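Local coordinates for protein putative glutathione S-transferase (Corynebacterium glutamicum, PDB 3M1G) that probably acts as a glutathione transferase of the ECM4-like subfamily, using a thioredoxin-like N-terminal domain and a helical C-terminal domain, at residues F53-E58 and K148-D153; T79-G84 and F289-D294; E183-V188 and Y235-H240; M273-G278 and H328-L333; H301-I304 and I309-T312. All coordinates share one frame; numbering follows the deposited sequence. Where two conformers were deposited one is given.

Contact 1 (F53-E58 and K148-D153); sequences FHWPVE and KVVTND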
# COMPACT_ATOMS: atom_id res chain seq x y z
N PHE A 53 12.62 -19.11 38.47
CA PHE A 53 11.79 -20.04 39.22
C PHE A 53 10.91 -20.82 38.28
O PHE A 53 10.52 -20.33 37.23
CB PHE A 53 10.92 -19.30 40.24
CG PHE A 53 11.67 -18.68 41.39
CD1 PHE A 53 12.36 -17.49 41.23
CD2 PHE A 53 11.63 -19.26 42.63
CE1 PHE A 53 13.03 -16.92 42.32
CE2 PHE A 53 12.28 -18.69 43.70
CZ PHE A 53 12.99 -17.51 43.54
N HIS A 54 10.61 -22.05 38.65
CA HIS A 54 9.67 -22.90 37.90
C HIS A 54 8.39 -23.11 38.71
O HIS A 54 8.44 -23.46 39.91
CB HIS A 54 10.29 -24.25 37.56
CG HIS A 54 11.29 -24.19 36.44
ND1 HIS A 54 11.99 -25.29 36.02
CD2 HIS A 54 11.75 -23.15 35.72
CE1 HIS A 54 12.81 -24.94 35.05
NE2 HIS A 54 12.69 -23.64 34.85
N TRP A 55 7.27 -22.86 38.04
CA TRP A 55 5.95 -22.94 38.60
C TRP A 55 5.27 -24.21 38.04
O TRP A 55 5.69 -24.71 37.02
CB TRP A 55 5.13 -21.73 38.18
CG TRP A 55 5.63 -20.40 38.59
CD1 TRP A 55 6.83 -19.82 38.24
CD2 TRP A 55 4.95 -19.43 39.41
NE1 TRP A 55 6.91 -18.56 38.78
CE2 TRP A 55 5.78 -18.29 39.50
CE3 TRP A 55 3.71 -19.40 40.05
CZ2 TRP A 55 5.41 -17.13 40.23
CZ3 TRP A 55 3.34 -18.27 40.74
CH2 TRP A 55 4.20 -17.14 40.83
N PRO A 56 4.23 -24.72 38.71
CA PRO A 56 3.58 -25.94 38.30
C PRO A 56 2.46 -25.73 37.31
O PRO A 56 1.67 -24.80 37.47
CB PRO A 56 3.01 -26.49 39.62
CG PRO A 56 2.71 -25.27 40.40
CD PRO A 56 3.81 -24.29 40.06
N VAL A 57 2.39 -26.58 36.29
CA VAL A 57 1.18 -26.60 35.44
C VAL A 57 0.01 -27.12 36.29
O VAL A 57 0.16 -28.08 37.06
CB VAL A 57 1.34 -27.44 34.18
CG1 VAL A 57 2.46 -26.88 33.26
CG2 VAL A 57 1.61 -28.92 34.52
N GLU A 58 -1.09 -26.37 36.26
CA GLU A 58 -2.35 -26.75 36.85
C GLU A 58 -3.45 -25.88 36.30
O GLU A 58 -3.19 -24.76 35.86
CB GLU A 58 -2.31 -26.64 38.39
CG GLU A 58 -1.95 -25.27 38.90
CD GLU A 58 -1.84 -25.22 40.42
OE1 GLU A 58 -2.87 -25.06 41.12
OE2 GLU A 58 -0.68 -25.28 40.92
N LYS A 148 0.71 -11.79 40.43
CA LYS A 148 2.12 -11.76 40.06
C LYS A 148 2.28 -12.18 38.59
O LYS A 148 1.66 -13.14 38.12
CB LYS A 148 2.96 -12.73 40.86
CG LYS A 148 3.22 -12.42 42.32
CD LYS A 148 4.44 -13.28 42.83
CE LYS A 148 5.81 -12.79 42.18
NZ LYS A 148 6.21 -13.41 40.85
N VAL A 149 3.19 -11.51 37.89
CA VAL A 149 3.52 -11.91 36.54
C VAL A 149 4.48 -13.07 36.66
O VAL A 149 5.57 -12.95 37.21
CB VAL A 149 4.17 -10.78 35.74
CG1 VAL A 149 4.63 -11.30 34.37
CG2 VAL A 149 3.19 -9.60 35.59
N VAL A 150 4.05 -14.22 36.13
CA VAL A 150 4.87 -15.43 36.09
C VAL A 150 5.90 -15.34 34.99
O VAL A 150 7.10 -15.55 35.23
CB VAL A 150 3.98 -16.67 35.92
CG1 VAL A 150 4.84 -17.92 35.79
CG2 VAL A 150 2.99 -16.74 37.11
N THR A 151 5.47 -14.99 33.78
CA THR A 151 6.40 -14.84 32.68
C THR A 151 5.87 -13.92 31.58
O THR A 151 4.67 -13.91 31.29
CB THR A 151 6.73 -16.21 32.00
OG1 THR A 151 7.36 -15.98 30.72
CG2 THR A 151 5.48 -17.04 31.80
N ASN A 152 6.78 -13.18 30.96
CA ASN A 152 6.49 -12.45 29.73
C ASN A 152 7.48 -12.82 28.62
O ASN A 152 7.67 -12.08 27.66
CB ASN A 152 6.45 -10.92 29.93
CG ASN A 152 7.65 -10.38 30.63
OD1 ASN A 152 8.76 -10.89 30.47
ND2 ASN A 152 7.45 -9.32 31.44
N ASP A 153 8.11 -13.97 28.75
CA ASP A 153 9.02 -14.44 27.75
C ASP A 153 8.22 -15.21 26.67
O ASP A 153 8.03 -16.45 26.77
CB ASP A 153 10.09 -15.29 28.38
CG ASP A 153 11.10 -15.77 27.36
OD1 ASP A 153 11.71 -14.92 26.72
OD2 ASP A 153 11.26 -16.98 27.20

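Contact 2 (T79-G84 and F289-D294); sequences TRRLLG and FGDTTD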
# COMPACT_ATOMS: atom_id res chain seq x y z
N THR A 79 -2.06 -20.49 19.88
CA THR A 79 -1.57 -21.76 20.42
C THR A 79 -2.55 -22.26 21.50
O THR A 79 -2.90 -23.44 21.51
CB THR A 79 -0.15 -21.60 20.95
OG1 THR A 79 0.70 -21.15 19.88
CG2 THR A 79 0.39 -22.93 21.52
N ARG A 80 -3.00 -21.36 22.37
CA ARG A 80 -3.98 -21.69 23.40
C ARG A 80 -5.25 -22.30 22.80
O ARG A 80 -5.78 -23.31 23.31
CB ARG A 80 -4.30 -20.49 24.28
CG ARG A 80 -5.37 -20.68 25.36
CD ARG A 80 -5.47 -19.47 26.23
NE ARG A 80 -6.67 -19.41 27.08
CZ ARG A 80 -7.84 -18.88 26.72
NH1 ARG A 80 -8.05 -18.37 25.51
NH2 ARG A 80 -8.83 -18.86 27.59
N ARG A 81 -5.74 -21.69 21.73
CA ARG A 81 -6.90 -22.24 21.04
C ARG A 81 -6.62 -23.60 20.35
O ARG A 81 -7.40 -24.55 20.50
CB ARG A 81 -7.47 -21.23 20.07
CG ARG A 81 -8.67 -21.74 19.27
CD ARG A 81 -9.68 -20.67 18.94
NE ARG A 81 -10.75 -21.26 18.14
CZ ARG A 81 -11.71 -22.05 18.64
NH1 ARG A 81 -11.79 -22.32 19.95
NH2 ARG A 81 -12.61 -22.55 17.83
N LEU A 82 -5.53 -23.70 19.59
CA LEU A 82 -5.24 -24.91 18.87
C LEU A 82 -5.13 -26.10 19.81
O LEU A 82 -5.63 -27.18 19.50
CB LEU A 82 -3.96 -24.77 18.05
CG LEU A 82 -4.03 -23.98 16.74
CD1 LEU A 82 -2.62 -23.83 16.17
CD2 LEU A 82 -4.95 -24.69 15.75
N LEU A 83 -4.50 -25.88 20.97
CA LEU A 83 -4.24 -26.97 21.91
C LEU A 83 -5.40 -27.30 22.84
O LEU A 83 -5.35 -28.33 23.51
CB LEU A 83 -2.99 -26.68 22.74
CG LEU A 83 -1.72 -26.56 21.86
CD1 LEU A 83 -0.53 -26.18 22.77
CD2 LEU A 83 -1.43 -27.85 21.09
N GLY A 84 -6.39 -26.42 22.93
CA GLY A 84 -7.53 -26.63 23.82
C GLY A 84 -7.19 -26.33 25.27
O GLY A 84 -7.61 -27.07 26.17
N PHE A 289 -6.66 -19.45 13.92
CA PHE A 289 -5.95 -18.39 13.19
C PHE A 289 -6.95 -17.22 12.90
O PHE A 289 -6.98 -16.23 13.65
CB PHE A 289 -5.31 -18.98 11.92
CG PHE A 289 -4.11 -19.88 12.19
CD1 PHE A 289 -4.28 -21.23 12.44
CD2 PHE A 289 -2.82 -19.37 12.17
CE1 PHE A 289 -3.19 -22.05 12.67
CE2 PHE A 289 -1.70 -20.20 12.40
CZ PHE A 289 -1.89 -21.56 12.67
N GLY A 290 -7.78 -17.36 11.88
CA GLY A 290 -8.72 -16.32 11.50
C GLY A 290 -9.70 -15.96 12.59
O GLY A 290 -10.08 -14.79 12.73
N ASP A 291 -10.08 -16.94 13.41
CA ASP A 291 -11.08 -16.71 14.45
C ASP A 291 -10.48 -16.09 15.70
O ASP A 291 -11.18 -15.93 16.68
CB ASP A 291 -11.93 -18.00 14.72
CG ASP A 291 -11.12 -19.18 15.35
OD1 ASP A 291 -9.89 -19.07 15.59
OD2 ASP A 291 -11.77 -20.25 15.62
N THR A 292 -9.18 -15.78 15.68
CA THR A 292 -8.59 -14.95 16.72
C THR A 292 -8.04 -13.61 16.13
O THR A 292 -7.31 -12.86 16.83
CB THR A 292 -7.49 -15.70 17.45
OG1 THR A 292 -6.40 -16.02 16.56
CG2 THR A 292 -8.04 -17.05 18.09
N THR A 293 -8.36 -13.33 14.85
CA THR A 293 -7.81 -12.17 14.14
C THR A 293 -8.89 -11.10 14.02
O THR A 293 -9.91 -11.32 13.34
CB THR A 293 -7.31 -12.57 12.75
OG1 THR A 293 -6.33 -13.60 12.87
CG2 THR A 293 -6.68 -11.36 11.98
N ASP A 294 -8.69 -9.98 14.73
CA ASP A 294 -9.62 -8.85 14.70
C ASP A 294 -8.98 -7.70 13.93
O ASP A 294 -8.12 -6.97 14.46
CB ASP A 294 -10.01 -8.43 16.12
CG ASP A 294 -11.14 -7.37 16.16
OD1 ASP A 294 -11.15 -6.52 15.25
OD2 ASP A 294 -11.99 -7.40 17.11
O HOH W 1 -12.99 -22.94 15.05

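Contact 3 (E183-V188 and Y235-H240); sequences EEMAPV and YLMGDH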
# COMPACT_ATOMS: atom_id res chain seq x y z
N GLU A 183 15.36 -29.17 15.63
CA GLU A 183 16.68 -28.74 15.19
C GLU A 183 16.67 -27.91 13.93
O GLU A 183 17.30 -26.89 13.90
CB GLU A 183 17.63 -29.92 14.94
CG GLU A 183 18.49 -30.22 16.09
CD GLU A 183 19.72 -31.13 15.75
OE1 GLU A 183 20.15 -31.80 16.69
OE2 GLU A 183 20.25 -31.16 14.60
N GLU A 184 16.02 -28.37 12.87
CA GLU A 184 15.93 -27.56 11.63
C GLU A 184 15.04 -26.35 11.85
O GLU A 184 15.22 -25.35 11.21
CB GLU A 184 15.39 -28.33 10.40
CG GLU A 184 15.40 -27.48 9.06
CD GLU A 184 14.44 -27.99 7.98
OE1 GLU A 184 13.88 -29.10 8.14
OE2 GLU A 184 14.23 -27.28 6.97
N MSE A 185 14.09 -26.43 12.78
CA MSE A 185 13.17 -25.32 12.99
C MSE A 185 13.86 -24.10 13.62
O MSE A 185 13.48 -22.94 13.36
CB MSE A 185 11.98 -25.74 13.86
CG MSE A 185 10.74 -24.93 13.64
SE MSE A 185 9.18 -25.42 14.74
CE MSE A 185 9.13 -27.35 14.36
N ALA A 186 14.88 -24.35 14.44
CA ALA A 186 15.45 -23.27 15.22
C ALA A 186 16.00 -22.15 14.31
O ALA A 186 15.64 -20.99 14.50
CB ALA A 186 16.55 -23.78 16.27
N PRO A 187 16.85 -22.48 13.33
CA PRO A 187 17.34 -21.35 12.52
C PRO A 187 16.29 -20.67 11.64
O PRO A 187 16.36 -19.45 11.42
CB PRO A 187 18.44 -21.97 11.64
CG PRO A 187 18.29 -23.45 11.78
CD PRO A 187 17.66 -23.69 13.11
N VAL A 188 15.33 -21.43 11.14
CA VAL A 188 14.25 -20.88 10.36
C VAL A 188 13.46 -19.85 11.18
O VAL A 188 13.21 -18.74 10.71
CB VAL A 188 13.34 -21.99 9.81
CG1 VAL A 188 12.08 -21.36 9.20
CG2 VAL A 188 14.12 -22.89 8.79
N TYR A 235 3.62 -25.82 4.30
CA TYR A 235 3.86 -24.91 5.42
C TYR A 235 5.37 -24.83 5.62
O TYR A 235 6.12 -25.51 4.94
CB TYR A 235 3.14 -25.43 6.66
CG TYR A 235 1.66 -25.67 6.44
CD1 TYR A 235 0.77 -24.62 6.30
CD2 TYR A 235 1.15 -26.95 6.34
CE1 TYR A 235 -0.59 -24.83 6.08
CE2 TYR A 235 -0.20 -27.19 6.13
CZ TYR A 235 -1.06 -26.13 6.02
OH TYR A 235 -2.39 -26.37 5.80
N LEU A 236 5.82 -24.02 6.58
CA LEU A 236 7.27 -23.73 6.71
C LEU A 236 8.12 -24.97 6.89
O LEU A 236 9.23 -25.02 6.36
CB LEU A 236 7.54 -22.78 7.84
CG LEU A 236 7.14 -21.32 7.56
CD1 LEU A 236 7.16 -20.52 8.86
CD2 LEU A 236 8.03 -20.69 6.45
N MSE A 237 7.61 -25.94 7.67
CA MSE A 237 8.34 -27.16 7.96
C MSE A 237 7.71 -28.38 7.27
O MSE A 237 7.83 -29.50 7.78
CB MSE A 237 8.40 -27.39 9.47
CG MSE A 237 8.89 -26.19 10.28
SE MSE A 237 10.65 -25.54 9.70
CE MSE A 237 11.62 -27.11 9.97
N GLY A 238 7.03 -28.19 6.15
CA GLY A 238 6.56 -29.33 5.36
C GLY A 238 5.05 -29.48 5.31
O GLY A 238 4.33 -28.52 5.10
N ASP A 239 4.58 -30.70 5.56
CA ASP A 239 3.19 -31.04 5.26
C ASP A 239 2.17 -30.49 6.25
O ASP A 239 1.00 -30.39 5.89
CB ASP A 239 3.02 -32.56 5.19
CG ASP A 239 3.59 -33.16 3.92
OD1 ASP A 239 3.86 -32.40 2.96
OD2 ASP A 239 3.75 -34.39 3.88
N HIS A 240 2.58 -30.22 7.49
CA HIS A 240 1.66 -29.80 8.54
C HIS A 240 2.09 -28.52 9.26
O HIS A 240 3.27 -28.18 9.30
CB HIS A 240 1.44 -30.95 9.57
CG HIS A 240 1.06 -32.26 8.93
ND1 HIS A 240 -0.01 -32.37 8.06
CD2 HIS A 240 1.61 -33.50 9.00
CE1 HIS A 240 -0.09 -33.63 7.62
NE2 HIS A 240 0.89 -34.33 8.16

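Contact 4 (M273-G278 and H328-L333); sequences MPNLWG and HGREKL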
# COMPACT_ATOMS: atom_id res chain seq x y z
N MSE A 273 2.34 -11.86 -3.86
CA MSE A 273 3.38 -12.87 -3.65
C MSE A 273 2.65 -14.21 -3.61
O MSE A 273 2.03 -14.56 -2.60
CB MSE A 273 4.08 -12.64 -2.31
CG MSE A 273 4.76 -11.26 -2.15
SE MSE A 273 6.35 -11.11 -3.22
CE MSE A 273 7.56 -12.09 -2.02
N PRO A 274 2.67 -14.95 -4.71
CA PRO A 274 1.68 -16.02 -4.82
C PRO A 274 1.76 -17.11 -3.75
O PRO A 274 0.72 -17.51 -3.23
CB PRO A 274 1.92 -16.63 -6.22
CG PRO A 274 2.73 -15.66 -6.96
CD PRO A 274 3.42 -14.72 -5.96
N ASN A 275 2.97 -17.60 -3.46
CA ASN A 275 3.08 -18.61 -2.41
C ASN A 275 2.73 -18.10 -1.02
O ASN A 275 1.95 -18.76 -0.31
CB ASN A 275 4.45 -19.27 -2.43
CG ASN A 275 4.66 -20.08 -3.66
OD1 ASN A 275 3.92 -21.02 -3.91
ND2 ASN A 275 5.60 -19.69 -4.47
N LEU A 276 3.24 -16.93 -0.65
CA LEU A 276 2.90 -16.36 0.66
C LEU A 276 1.42 -16.12 0.78
O LEU A 276 0.85 -16.31 1.87
CB LEU A 276 3.66 -15.06 0.94
CG LEU A 276 5.17 -15.25 1.22
CD1 LEU A 276 5.89 -13.88 1.17
CD2 LEU A 276 5.37 -15.91 2.55
N TRP A 277 0.79 -15.65 -0.29
CA TRP A 277 -0.65 -15.33 -0.23
C TRP A 277 -1.54 -16.57 -0.12
O TRP A 277 -2.52 -16.56 0.62
CB TRP A 277 -1.05 -14.50 -1.44
CG TRP A 277 -2.49 -14.09 -1.57
CD1 TRP A 277 -3.21 -14.15 -2.70
CD2 TRP A 277 -3.38 -13.52 -0.56
NE1 TRP A 277 -4.48 -13.67 -2.49
CE2 TRP A 277 -4.62 -13.29 -1.19
CE3 TRP A 277 -3.25 -13.20 0.80
CZ2 TRP A 277 -5.73 -12.73 -0.52
CZ3 TRP A 277 -4.37 -12.68 1.49
CH2 TRP A 277 -5.58 -12.44 0.82
N GLY A 278 -1.21 -17.62 -0.88
CA GLY A 278 -1.85 -18.93 -0.72
C GLY A 278 -1.68 -19.47 0.69
O GLY A 278 -2.66 -19.85 1.33
N HIS A 328 -7.45 -21.05 -1.68
CA HIS A 328 -6.02 -20.76 -1.60
C HIS A 328 -5.14 -21.56 -2.55
O HIS A 328 -3.98 -21.23 -2.74
CB HIS A 328 -5.55 -20.92 -0.15
CG HIS A 328 -5.86 -22.25 0.45
ND1 HIS A 328 -5.21 -23.40 0.07
CD2 HIS A 328 -6.73 -22.61 1.42
CE1 HIS A 328 -5.71 -24.42 0.75
NE2 HIS A 328 -6.64 -23.97 1.57
N GLY A 329 -5.66 -22.64 -3.12
CA GLY A 329 -4.86 -23.48 -4.01
C GLY A 329 -3.66 -24.27 -3.45
O GLY A 329 -2.90 -24.86 -4.22
N ARG A 330 -3.48 -24.32 -2.14
CA ARG A 330 -2.29 -24.95 -1.56
C ARG A 330 -2.37 -26.49 -1.42
O ARG A 330 -1.34 -27.13 -1.14
CB ARG A 330 -1.98 -24.30 -0.20
CG ARG A 330 -1.71 -22.79 -0.32
CD ARG A 330 -0.36 -22.50 -0.94
NE ARG A 330 0.75 -22.82 -0.01
CZ ARG A 330 2.03 -22.77 -0.34
NH1 ARG A 330 2.38 -22.40 -1.57
NH2 ARG A 330 2.96 -23.08 0.54
N GLU A 331 -3.56 -27.07 -1.62
CA GLU A 331 -3.75 -28.54 -1.62
C GLU A 331 -2.88 -29.21 -2.69
O GLU A 331 -2.52 -30.36 -2.52
CB GLU A 331 -5.21 -28.98 -1.90
CG GLU A 331 -6.23 -28.44 -0.91
CD GLU A 331 -6.75 -26.99 -1.27
OE1 GLU A 331 -6.36 -26.39 -2.32
OE2 GLU A 331 -7.56 -26.48 -0.46
N LYS A 332 -2.53 -28.51 -3.76
CA LYS A 332 -1.63 -29.05 -4.79
C LYS A 332 -0.25 -29.44 -4.22
O LYS A 332 0.42 -30.27 -4.78
CB LYS A 332 -1.44 -28.06 -5.94
CG LYS A 332 -0.52 -26.91 -5.54
CD LYS A 332 -0.30 -25.80 -6.56
CE LYS A 332 0.87 -24.90 -6.03
NZ LYS A 332 0.66 -23.44 -6.32
N LEU A 333 0.17 -28.82 -3.12
CA LEU A 333 1.43 -29.21 -2.46
C LEU A 333 1.30 -30.41 -1.50
O LEU A 333 2.26 -30.77 -0.86
CB LEU A 333 2.07 -28.02 -1.73
CG LEU A 333 2.59 -26.91 -2.68
CD1 LEU A 333 2.99 -25.71 -1.91
CD2 LEU A 333 3.79 -27.40 -3.48
O HOH W 2 1.83 -20.38 -6.02

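Contact 5 (H301-I304 and I309-T312); sequences HYYI and INPT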
# COMPACT_ATOMS: atom_id res chain seq x y z
N HIS A 301 -5.25 0.11 16.46
CA HIS A 301 -4.13 0.25 17.39
C HIS A 301 -2.96 0.96 16.70
O HIS A 301 -2.41 1.93 17.21
CB HIS A 301 -3.65 -1.09 17.92
CG HIS A 301 -2.35 -0.98 18.65
ND1 HIS A 301 -2.26 -0.46 19.92
CD2 HIS A 301 -1.08 -1.24 18.26
CE1 HIS A 301 -0.99 -0.40 20.28
NE2 HIS A 301 -0.25 -0.87 19.29
N TYR A 302 -2.58 0.49 15.54
CA TYR A 302 -1.37 1.00 14.91
C TYR A 302 -1.58 2.43 14.44
O TYR A 302 -0.77 3.32 14.73
CB TYR A 302 -0.97 0.10 13.74
CG TYR A 302 -0.26 -1.15 14.16
CD1 TYR A 302 -0.98 -2.29 14.49
CD2 TYR A 302 1.12 -1.18 14.26
CE1 TYR A 302 -0.34 -3.45 14.88
CE2 TYR A 302 1.79 -2.33 14.65
CZ TYR A 302 1.04 -3.47 14.99
OH TYR A 302 1.68 -4.64 15.36
N TYR A 303 -2.68 2.66 13.72
CA TYR A 303 -2.91 3.93 13.02
C TYR A 303 -3.31 5.04 13.99
O TYR A 303 -3.04 6.22 13.70
CB TYR A 303 -3.96 3.80 11.90
CG TYR A 303 -3.43 3.19 10.62
CD1 TYR A 303 -2.71 3.96 9.71
CD2 TYR A 303 -3.64 1.84 10.32
CE1 TYR A 303 -2.23 3.40 8.49
CE2 TYR A 303 -3.16 1.29 9.10
CZ TYR A 303 -2.45 2.08 8.22
OH TYR A 303 -1.97 1.57 7.05
N ILE A 304 -3.96 4.70 15.10
CA ILE A 304 -4.39 5.73 16.08
C ILE A 304 -3.31 5.98 17.14
O ILE A 304 -2.97 7.09 17.43
CB ILE A 304 -5.71 5.36 16.77
CG1 ILE A 304 -6.83 5.35 15.73
CG2 ILE A 304 -6.04 6.35 17.91
CD1 ILE A 304 -8.18 4.83 16.30
N ILE A 309 4.22 8.63 13.99
CA ILE A 309 4.25 8.23 12.58
C ILE A 309 3.05 8.76 11.77
O ILE A 309 3.20 9.19 10.61
CB ILE A 309 4.24 6.70 12.46
CG1 ILE A 309 5.46 6.10 13.13
CG2 ILE A 309 4.18 6.26 10.98
CD1 ILE A 309 5.42 4.54 13.00
N ASN A 310 1.87 8.74 12.40
CA ASN A 310 0.57 9.10 11.80
C ASN A 310 -0.18 10.13 12.66
O ASN A 310 -1.17 9.79 13.30
CB ASN A 310 -0.28 7.83 11.66
CG ASN A 310 -1.59 8.05 10.86
OD1 ASN A 310 -1.60 8.77 9.84
ND2 ASN A 310 -2.68 7.41 11.30
N PRO A 311 0.25 11.41 12.64
CA PRO A 311 -0.33 12.38 13.55
C PRO A 311 -1.81 12.65 13.35
O PRO A 311 -2.47 13.10 14.28
CB PRO A 311 0.47 13.67 13.27
CG PRO A 311 1.18 13.42 11.99
CD PRO A 311 1.44 11.95 11.98
N THR A 312 -2.35 12.42 12.15
CA THR A 312 -3.78 12.68 11.94
C THR A 312 -4.59 11.64 12.69
O THR A 312 -5.75 11.85 12.97
CB THR A 312 -4.18 12.62 10.46
OG1 THR A 312 -3.91 11.31 9.96
CG2 THR A 312 -3.45 13.73 9.63

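Contact 1 (F53-E58 and K148-D153)
Trp55 NE1 is satisfied by a hydrogen bond to Asp33 OD2, while Val150 covers the face of the same indole from across the contact. Its CG1 is centred over the five-membered ring as a CH-pi partner, 3.6 Å from the ring centroid and only 6° off the normal. Val150 CG2 covers the six-membered ring on the same face, with Trp55 CH2 as its nearest atom at 3.9 Å. Both branches can lie on the indole because CG1 is anti to the backbone N (chi1 177°) and CG2 anti to the carbonyl carbon, which spreads the fork across the ring system. Lys148 arrives differently. Its chain bends at its third and fourth torsions and brings NZ to the indole edge near the ring plane, 3.9 Å from Trp55 CZ2, so the ammonium does not meet the pi face. Beyond Val150 the chain turns away through an ST turn, in which Asp153 N donates to Thr151 OG1 at 2.9 Å, and Asp153 then caps helix 154-163. The contact joins two sheets. Strand 53-56 runs between strands 34-36 and 46-47, whereas strand 149-151 lies at the margin of the four-stranded sheet, where Val150 and Thr151 form a classic beta bulge opposite Leu141 of strand 140-143. Tyr62 of strand 62-66 touches both Trp55 and Val150.

Contact 2 (T79-G84 and F289-D294)
The last turns of helix 71-83 face a short 3-10 segment, 290-292, with the CA atoms of Arg81 and Thr292 8.6 Å apart. The helix closes at Gly84 in a Schellman motif; in the facing loop, Phe289 O accepts from Thr292 N and, on the other face of its carbonyl plane, from Thr293 OG1. Asp291 holds CG between its backbone N and carbonyl carbon (chi1 66°), from where its carboxylate meets Arg81 in a salt bridge, NE to OD2 at 2.9 Å. The bond is bent (148°), with the guanidinium and carboxylate planes 58° apart, and is supplemented by a weak one from Arg81 NH2 and by a water joining NH2 to OD2. Glu86 takes Arg81 NH1. Beside this, Thr292 CG2 packs on Arg81 CD at 4.1 Å, and Leu82 CD1 meets Phe289 CE1 at 4.0 Å; Leu82 and Phe289 both also touch Ile246 of helix 243-253. Such burial of a thioredoxin-like helix against the all-helical domain is the interdomain interface of the glutathione transferase fold.

Contact 3 (E183-V188 and Y235-H240)
The flat carboxylate of Glu184 has the methyl CE of Met237, a selenomethionine, over one face, 3.6 Å from Glu184 CD and 3.5 Å from Glu184 OE1. This carboxylate-methyl contact is less certain than the rest, because Glu184 was modelled in two conformers. The setting is the helical domain of the glutathione transferase fold: helix 182-197 meets the loop between helices 209-229 and 243-253, where Tyr235 to Gly238 form a type I beta turn. Gly238 N to Tyr235 O, at 3.1 Å, closes that turn, and Tyr235 N to Gly238 O, at 2.9 Å, is an additional reciprocal bond. Met237 projects from it as the main contact residue, folded at its second and third torsions (chi2 -56°, chi3 -58°), which turns CE back to Glu184 and lays the selenium against Met185. The chains of Glu184 and Met237 run alongside each other with opposite sense. The strongest polar partner of the carboxylate is Arg229, in a salt bridge with Glu184 OE2; OE1 also bonds a glycerol, probably from the crystallisation medium. Val188 CG1 stands behind the selenium, 4.4 Å from Met237 SE, and Val188 also touches Trp225 of helix 209-229. Met185, likewise a selenomethionine, crosses Met237 at a slant, its CG 4.0 Å from Met237 SE, and its backbone N lies 3.8 Å from Met237 CE.

Contact 4 (M273-G278 and H328-L333)
Arg330 lays its aliphatic part on the backbone of Gly278, with CG 3.5 Å from Gly278 C and CD 3.7 Å from that same carbon. Gly278 has no side chain on this surface, and the CA atoms of Gly278 and His328 come within 4.6 Å. His328 adds its CB, 3.4 Å from Gly278 O, while its ring leads away. Two successive bends in the Arg330 chain (chi2 -73°, chi3 -72°) then carry the guanidinium along the helix to Asn275. There Asn275 O lies over one face toward the rim, and Leu333 CD1 covers the opposite face; the amide of Asn275 comes to the edge, its plane 66° from that of the guanidinium, with OD1 3.1 Å from Arg330 NH1. A water donates to Asn275 OD1 at 3.0 Å and is weakly linked to Lys332 NZ. In the next shell, His328 ND1 accepts from Arg330 N at 3.0 Å within the imidazole plane, which helps to position the backbone from which the arginine starts. Its far end is held by Leu230 O and Arg234 O, both bonded to NH2 just beyond helix 209-229. Glu227 of that helix accepts from the backbone N of Asn275 and Leu276. Here the chain after helix 295-305 folds back over the start of helix 274-284, in the helical C-terminal domain of the glutathione transferase fold.

Contact 5 (H301-I304 and I309-T312)
Asn310 ND2 donates to Tyr303 O at 2.7 Å and 159°, tying the loop that leaves helix 295-305 back to the helix's last turn, in the C-terminal domain of the glutathione transferase fold. The asparagine extends to reach it: CG stands anti to the backbone N (chi1 -172°), and the amide is turned so that the carbonyl oxygen lies close to its plane. From the acceptor's side the approach is less regular, with ND2 somewhat tilted from the carbonyl plane. The first torsion of Tyr303 (chi1 -79°) sets its ring beside the backbone N, within reach of the amide. Ring and amide planes are nearly perpendicular, and the amide nitrogen meets the ring at its edge, 3.8 Å from Tyr303 CD1, rather than over a face. Tyr303 is further packed by His262, Val258 and Pro316. The preceding residue, Tyr302, is predicted to help lower the pKa of the active-site cysteine, and its OH is hydrogen-bonded to those of Tyr201 and Tyr259, so the contact borders that tyrosine cluster. Both ends of the Asn310 amide have further partners: ND2 also bonds to Ile314 O, and OD1 bonds to Lys264 NZ of the second subunit.

In the fold
Contact 1 belongs to the N-terminal part and its strands, contacts 3, 4 and 5 to the helical part, and contact 2 joins helix 71-83 to the loop between helices 274-284 and 295-305. Along the chain, contact 3 is nested within the loop that contact 2 closes, contact 5 within that of contact 4, and contact 2 crosses both 1 and 4. Contacts 3 and 4 are nearest in space, with centres about 17 Å apart, whereas contacts 1 and 4 lie on opposite sides of the chain centre, about 39 Å apart. Contact 2 lies at the junction between the two domains, near the middle of the chain's volume; contact 5 reaches the second subunit.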